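Local coordinates for protein putative esterase (Sulfolobus solfataricus P2, PDB 2RAU) that binds calcium and is probably a lipase or esterase of the alpha/beta-hydrolase fold, at residues Gly58-Trp71 / Phe266-Tyr278. Residues are numbered along the deposited sequence; the frame is centred on the assembly and turned at random.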
loop_
_atom_site.group_PDB
_atom_site.type_symbol
_atom_site.label_atom_id
_atom_site.label_comp_id
_atom_site.label_asym_id
_atom_site.label_seq_id
_atom_site.Cartn_x
_atom_site.Cartn_y
_atom_site.Cartn_z
ATOM N N GLY A 58 1.216 -1.168 0.585
ATOM C CA GLY A 58 1.462 -2.354 1.388
ATOM C C GLY A 58 1.762 -3.537 0.490
ATOM O O GLY A 58 2.017 -3.367 -0.679
ATOM N N THR A 59 1.779 -4.737 1.073
ATOM C CA THR A 59 2.140 -5.968 0.382
ATOM C C THR A 59 1.207 -6.223 -0.805
ATOM O O THR A 59 -0.011 -6.175 -0.659
ATOM C CB THR A 59 2.056 -7.161 1.353
ATOM O OG1 THR A 59 2.701 -6.795 2.560
ATOM C CG2 THR A 59 2.737 -8.416 0.813
ATOM N N TRP A 60 1.826 -6.499 -1.957
ATOM C CA TRP A 60 1.186 -6.733 -3.237
ATOM C C TRP A 60 0.473 -5.507 -3.770
ATOM O O TRP A 60 -0.162 -5.573 -4.819
ATOM C CB TRP A 60 0.166 -7.877 -3.195
ATOM C CG TRP A 60 0.724 -9.192 -2.702
ATOM C CD1 TRP A 60 1.571 -10.052 -3.375
ATOM C CD2 TRP A 60 0.385 -9.833 -1.484
ATOM N NE1 TRP A 60 1.822 -11.141 -2.600
ATOM C CE2 TRP A 60 1.098 -11.049 -1.444
ATOM C CE3 TRP A 60 -0.445 -9.483 -0.407
ATOM C CZ2 TRP A 60 1.012 -11.928 -0.370
ATOM C CZ3 TRP A 60 -0.491 -10.329 0.684
ATOM C CH2 TRP A 60 0.232 -11.540 0.693
ATOM N N SER A 61 0.638 -4.376 -3.107
ATOM C CA SER A 61 -0.000 -3.149 -3.546
ATOM C C SER A 61 0.983 -2.301 -4.370
ATOM O O SER A 61 2.163 -2.641 -4.474
ATOM C CB SER A 61 -0.630 -2.423 -2.346
ATOM O OG SER A 61 -1.430 -1.266 -2.718
ATOM N N SER A 62 0.434 -1.281 -5.048
ATOM C CA SER A 62 1.164 -0.409 -5.934
ATOM C C SER A 62 0.568 1.003 -5.917
ATOM O O SER A 62 -0.599 1.190 -5.505
ATOM C CB SER A 62 1.098 -0.963 -7.350
ATOM O OG SER A 62 -0.204 -0.903 -7.900
ATOM N N GLY A 63 1.342 1.974 -6.408
ATOM C CA GLY A 63 0.857 3.324 -6.555
ATOM C C GLY A 63 -0.302 3.360 -7.532
ATOM O O GLY A 63 -1.250 4.097 -7.317
ATOM N N GLU A 64 -0.212 2.572 -8.610
ATOM C CA GLU A 64 -1.311 2.441 -9.540
ATOM C C GLU A 64 -2.615 2.014 -8.825
ATOM O O GLU A 64 -3.668 2.631 -9.015
ATOM C CB GLU A 64 -0.964 1.425 -10.655
ATOM C CG GLU A 64 -2.067 1.387 -11.705
ATOM C CD GLU A 64 -1.892 0.382 -12.834
ATOM O OE1 GLU A 64 -0.824 -0.241 -12.861
ATOM O OE2 GLU A 64 -2.834 0.258 -13.679
ATOM N N GLN A 65 -2.547 0.978 -8.005
ATOM C CA GLN A 65 -3.695 0.540 -7.249
ATOM C C GLN A 65 -4.263 1.664 -6.411
ATOM O O GLN A 65 -5.487 1.820 -6.345
ATOM C CB GLN A 65 -3.367 -0.646 -6.360
ATOM C CG GLN A 65 -4.607 -1.303 -5.780
ATOM C CD GLN A 65 -4.293 -2.468 -4.915
ATOM O OE1 GLN A 65 -3.359 -2.450 -4.101
ATOM N NE2 GLN A 65 -5.085 -3.523 -5.081
ATOM N N LEU A 66 -3.371 2.446 -5.797
ATOM C CA LEU A 66 -3.761 3.539 -4.902
ATOM C C LEU A 66 -4.416 4.716 -5.562
ATOM O O LEU A 66 -5.092 5.504 -4.898
ATOM C CB LEU A 66 -2.577 3.985 -4.053
ATOM C CG LEU A 66 -2.410 3.339 -2.682
ATOM C CD1 LEU A 66 -2.787 1.867 -2.552
ATOM C CD2 LEU A 66 -1.141 3.663 -2.012
ATOM N N VAL A 67 -4.228 4.836 -6.874
ATOM C CA VAL A 67 -4.825 5.918 -7.640
ATOM C C VAL A 67 -6.035 5.415 -8.420
ATOM O O VAL A 67 -7.095 5.973 -8.330
ATOM C CB VAL A 67 -3.798 6.558 -8.668
ATOM C CG1 VAL A 67 -4.421 7.735 -9.489
ATOM C CG2 VAL A 67 -2.461 6.944 -7.996
ATOM N N THR A 68 -5.855 4.369 -9.212
ATOM C CA THR A 68 -6.908 3.940 -10.097
ATOM C C THR A 68 -7.458 2.513 -9.873
ATOM O O THR A 68 -8.326 2.061 -10.632
ATOM C CB THR A 68 -6.496 4.122 -11.595
ATOM O OG1 THR A 68 -5.253 3.481 -11.809
ATOM C CG2 THR A 68 -6.385 5.610 -12.011
ATOM N N ILE A 69 -7.023 1.821 -8.821
ATOM C CA ILE A 69 -7.550 0.501 -8.502
ATOM C C ILE A 69 -7.452 -0.386 -9.744
ATOM O O ILE A 69 -8.402 -1.068 -10.145
ATOM C CB ILE A 69 -8.990 0.553 -7.905
ATOM C CG1 ILE A 69 -9.171 1.851 -7.047
ATOM C CG2 ILE A 69 -9.260 -0.671 -6.996
ATOM C CD1 ILE A 69 -10.550 2.033 -6.432
ATOM N N SER A 70 -6.258 -0.336 -10.335
ATOM C CA SER A 70 -5.940 -1.036 -11.549
ATOM C C SER A 70 -4.543 -1.663 -11.495
ATOM O O SER A 70 -3.729 -1.335 -10.600
ATOM C CB SER A 70 -6.106 -0.054 -12.710
ATOM O OG SER A 70 -5.188 1.041 -12.714
ATOM N N TRP A 71 -4.309 -2.621 -12.402
ATOM C CA TRP A 71 -3.002 -3.290 -12.583
ATOM C C TRP A 71 -2.644 -3.299 -14.045
ATOM O O TRP A 71 -3.341 -3.901 -14.860
ATOM C CB TRP A 71 -3.103 -4.726 -12.095
ATOM C CG TRP A 71 -1.837 -5.510 -12.127
ATOM C CD1 TRP A 71 -0.820 -5.481 -11.220
ATOM C CD2 TRP A 71 -1.463 -6.465 -13.121
ATOM N NE1 TRP A 71 0.146 -6.377 -11.580
ATOM C CE2 TRP A 71 -0.197 -6.959 -12.770
ATOM C CE3 TRP A 71 -2.052 -6.890 -14.311
ATOM C CZ2 TRP A 71 0.465 -7.916 -13.538
ATOM C CZ3 TRP A 71 -1.414 -7.836 -15.061
ATOM C CH2 TRP A 71 -0.176 -8.359 -14.669
ATOM N N PHE A 266 -13.665 -6.411 -3.557
ATOM C CA PHE A 266 -13.288 -7.306 -4.677
ATOM C C PHE A 266 -12.324 -6.605 -5.665
ATOM O O PHE A 266 -11.374 -7.258 -6.138
ATOM C CB PHE A 266 -14.527 -7.926 -5.355
ATOM C CG PHE A 266 -15.250 -9.021 -4.505
ATOM C CD1 PHE A 266 -14.947 -9.249 -3.148
ATOM C CD2 PHE A 266 -16.319 -9.718 -5.044
ATOM C CE1 PHE A 266 -15.645 -10.174 -2.409
ATOM C CE2 PHE A 266 -17.005 -10.645 -4.298
ATOM C CZ PHE A 266 -16.650 -10.892 -3.002
ATOM N N PRO A 267 -12.600 -5.318 -6.030
ATOM C CA PRO A 267 -11.624 -4.611 -6.879
ATOM C C PRO A 267 -10.229 -4.458 -6.330
ATOM O O PRO A 267 -9.295 -4.516 -7.122
ATOM C CB PRO A 267 -12.309 -3.290 -7.211
ATOM C CG PRO A 267 -13.747 -3.578 -7.084
ATOM C CD PRO A 267 -13.821 -4.505 -5.875
ATOM N N ILE A 268 -10.086 -4.365 -5.003
ATOM C CA ILE A 268 -8.785 -4.278 -4.327
ATOM C C ILE A 268 -8.069 -5.595 -4.497
ATOM O O ILE A 268 -6.933 -5.638 -4.921
ATOM C CB ILE A 268 -8.890 -3.855 -2.799
ATOM C CG1 ILE A 268 -9.329 -2.380 -2.712
ATOM C CG2 ILE A 268 -7.552 -4.161 -2.060
ATOM C CD1 ILE A 268 -9.821 -1.851 -1.285
ATOM N N LEU A 269 -8.735 -6.691 -4.160
ATOM C CA LEU A 269 -8.113 -8.005 -4.274
ATOM C C LEU A 269 -7.709 -8.267 -5.719
ATOM O O LEU A 269 -6.632 -8.774 -5.987
ATOM C CB LEU A 269 -9.061 -9.082 -3.752
ATOM C CG LEU A 269 -8.901 -9.476 -2.260
ATOM C CD1 LEU A 269 -7.642 -10.270 -2.094
ATOM C CD2 LEU A 269 -8.965 -8.299 -1.282
ATOM N N ALA A 270 -8.599 -7.911 -6.636
ATOM C CA ALA A 270 -8.381 -8.170 -8.051
ATOM C C ALA A 270 -7.145 -7.435 -8.613
ATOM O O ALA A 270 -6.509 -7.938 -9.546
ATOM C CB ALA A 270 -9.613 -7.811 -8.852
ATOM N N SER A 271 -6.870 -6.236 -8.112
ATOM C CA SER A 271 -5.869 -5.355 -8.672
ATOM C C SER A 271 -4.477 -5.429 -8.035
ATOM O O SER A 271 -3.594 -4.661 -8.393
ATOM C CB SER A 271 -6.386 -3.907 -8.668
ATOM O OG SER A 271 -6.734 -3.440 -7.384
ATOM N N PHE A 272 -4.290 -6.329 -7.090
ATOM C CA PHE A 272 -2.972 -6.559 -6.522
ATOM C C PHE A 272 -1.954 -7.031 -7.582
ATOM O O PHE A 272 -2.322 -7.609 -8.578
ATOM C CB PHE A 272 -3.026 -7.650 -5.452
ATOM C CG PHE A 272 -3.526 -7.178 -4.071
ATOM C CD1 PHE A 272 -3.154 -5.969 -3.547
ATOM C CD2 PHE A 272 -4.341 -7.992 -3.329
ATOM C CE1 PHE A 272 -3.585 -5.569 -2.305
ATOM C CE2 PHE A 272 -4.763 -7.599 -2.062
ATOM C CZ PHE A 272 -4.394 -6.379 -1.576
ATOM N N ASP A 273 -0.661 -6.789 -7.302
ATOM C CA ASP A 273 0.436 -7.463 -7.982
ATOM C C ASP A 273 0.426 -8.954 -7.604
ATOM O O ASP A 273 -0.049 -9.328 -6.559
ATOM C CB ASP A 273 1.789 -6.863 -7.584
ATOM C CG ASP A 273 2.024 -5.467 -8.156
ATOM O OD1 ASP A 273 1.683 -5.248 -9.338
ATOM O OD2 ASP A 273 2.704 -4.655 -7.466
ATOM N N PRO A 274 0.947 -9.821 -8.481
ATOM C CA PRO A 274 0.899 -11.254 -8.193
ATOM C C PRO A 274 1.817 -11.774 -7.092
ATOM O O PRO A 274 1.546 -12.805 -6.500
ATOM C CB PRO A 274 1.325 -11.880 -9.536
ATOM C CG PRO A 274 2.090 -10.778 -10.242
ATOM C CD PRO A 274 1.468 -9.522 -9.821
ATOM N N TYR A 275 2.947 -11.106 -6.901
ATOM C CA TYR A 275 4.031 -11.616 -6.069
ATOM C C TYR A 275 4.727 -10.565 -5.241
ATOM O O TYR A 275 4.824 -9.397 -5.628
ATOM C CB TYR A 275 5.091 -12.273 -6.937
ATOM C CG TYR A 275 4.621 -13.386 -7.861
ATOM C CD1 TYR A 275 4.097 -14.566 -7.329
ATOM C CD2 TYR A 275 4.790 -13.305 -9.237
ATOM C CE1 TYR A 275 3.689 -15.615 -8.163
ATOM C CE2 TYR A 275 4.433 -14.354 -10.062
ATOM C CZ TYR A 275 3.889 -15.506 -9.506
ATOM O OH TYR A 275 3.522 -16.572 -10.279
ATOM N N TRP A 276 5.273 -11.026 -4.122
ATOM C CA TRP A 276 5.986 -10.190 -3.169
ATOM C C TRP A 276 7.249 -10.941 -2.749
ATOM O O TRP A 276 7.181 -12.101 -2.504
ATOM C CB TRP A 276 5.131 -9.942 -1.944
ATOM C CG TRP A 276 5.642 -8.918 -1.015
ATOM C CD1 TRP A 276 6.251 -9.126 0.202
ATOM C CD2 TRP A 276 5.596 -7.493 -1.195
ATOM N NE1 TRP A 276 6.582 -7.908 0.779
ATOM C CE2 TRP A 276 6.188 -6.897 -0.060
ATOM C CE3 TRP A 276 5.101 -6.662 -2.194
ATOM C CZ2 TRP A 276 6.283 -5.508 0.096
ATOM C CZ3 TRP A 276 5.184 -5.298 -2.023
ATOM C CH2 TRP A 276 5.763 -4.731 -0.889
ATOM N N PRO A 277 8.413 -10.262 -2.692
ATOM C CA PRO A 277 9.624 -10.970 -2.345
ATOM C C PRO A 277 9.675 -11.434 -0.903
ATOM O O PRO A 277 9.333 -10.692 0.041
ATOM C CB PRO A 277 10.719 -9.943 -2.632
ATOM C CG PRO A 277 10.039 -8.623 -2.352
ATOM C CD PRO A 277 8.656 -8.825 -2.928
ATOM N N TYR A 278 10.071 -12.685 -0.731
ATOM C CA TYR A 278 10.376 -13.215 0.607
ATOM C C TYR A 278 11.484 -12.458 1.341
ATOM O O TYR A 278 11.505 -12.430 2.569
ATOM C CB TYR A 278 10.771 -14.727 0.552
ATOM C CG TYR A 278 9.606 -15.655 0.879
ATOM C CD1 TYR A 278 9.116 -15.749 2.179
ATOM C CD2 TYR A 278 9.018 -16.455 -0.093
ATOM C CE1 TYR A 278 8.058 -16.599 2.497
ATOM C CE2 TYR A 278 7.956 -17.277 0.215
ATOM C CZ TYR A 278 7.486 -17.348 1.523
ATOM O OH TYR A 278 6.414 -18.159 1.851
HETATM O O HOH W 1 3.403 -4.984 -5.005
HETATM O O HOH W 2 4.189 -2.112 -6.377
HETATM O O HOH W 3 -1.821 -2.664 -9.153
#
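Gln65 and Ser271 meet through a nearly straight hydrogen bond: Gln65 NE2 donates to Ser271 OG at 2.8 Å (161°), with OG close to the amide plane. Ser271 OG in turn donates to Pro267 O, near the end of helix 262-270. The amide is fixed from its other end as well, because Ser61 OG donates to Gln65 OE1 at 2.7 Å. Farther along, Asp273 N donates to Trp60 O (2.8 Å), in the carbonyl plane. The Asp273 carboxylate divides its work: OD1 accepts a weak, bent bond from Trp71 NE1 (2.9 Å, 122°) and is hydrogen-bonded to His104 ND1, while two waters link OD2 to Ser61 O. His104 NE2 bonds Glu64 OE1, bridging both carboxylates. A third water joins Ser62 OG, Ser70 O and Ser271 O. Trp60 NE1 is satisfied by Ile208 O, and Trp276 turns an edge toward the Trp60 face, five-membered-ring centroids 5.8 Å apart and planes at 61°. With CG anti to the backbone N, the Trp276 indole lies against Thr59, whose CG2 sits 3.5 Å from its five-membered-ring centroid in a CH-pi contact. If Trp276 were exchanged for an alanine, the Thr59 methyl and Trp60 face would probably lose their aromatic partner, opening a gap. Backbone bonds between Trp276 and Ile208 tie strand 275-277 to strand 207-209; Gly58, after central-sheet strand 52-56, touches a probable nucleophile elbow, consistent with an alpha/beta-hydrolase fold.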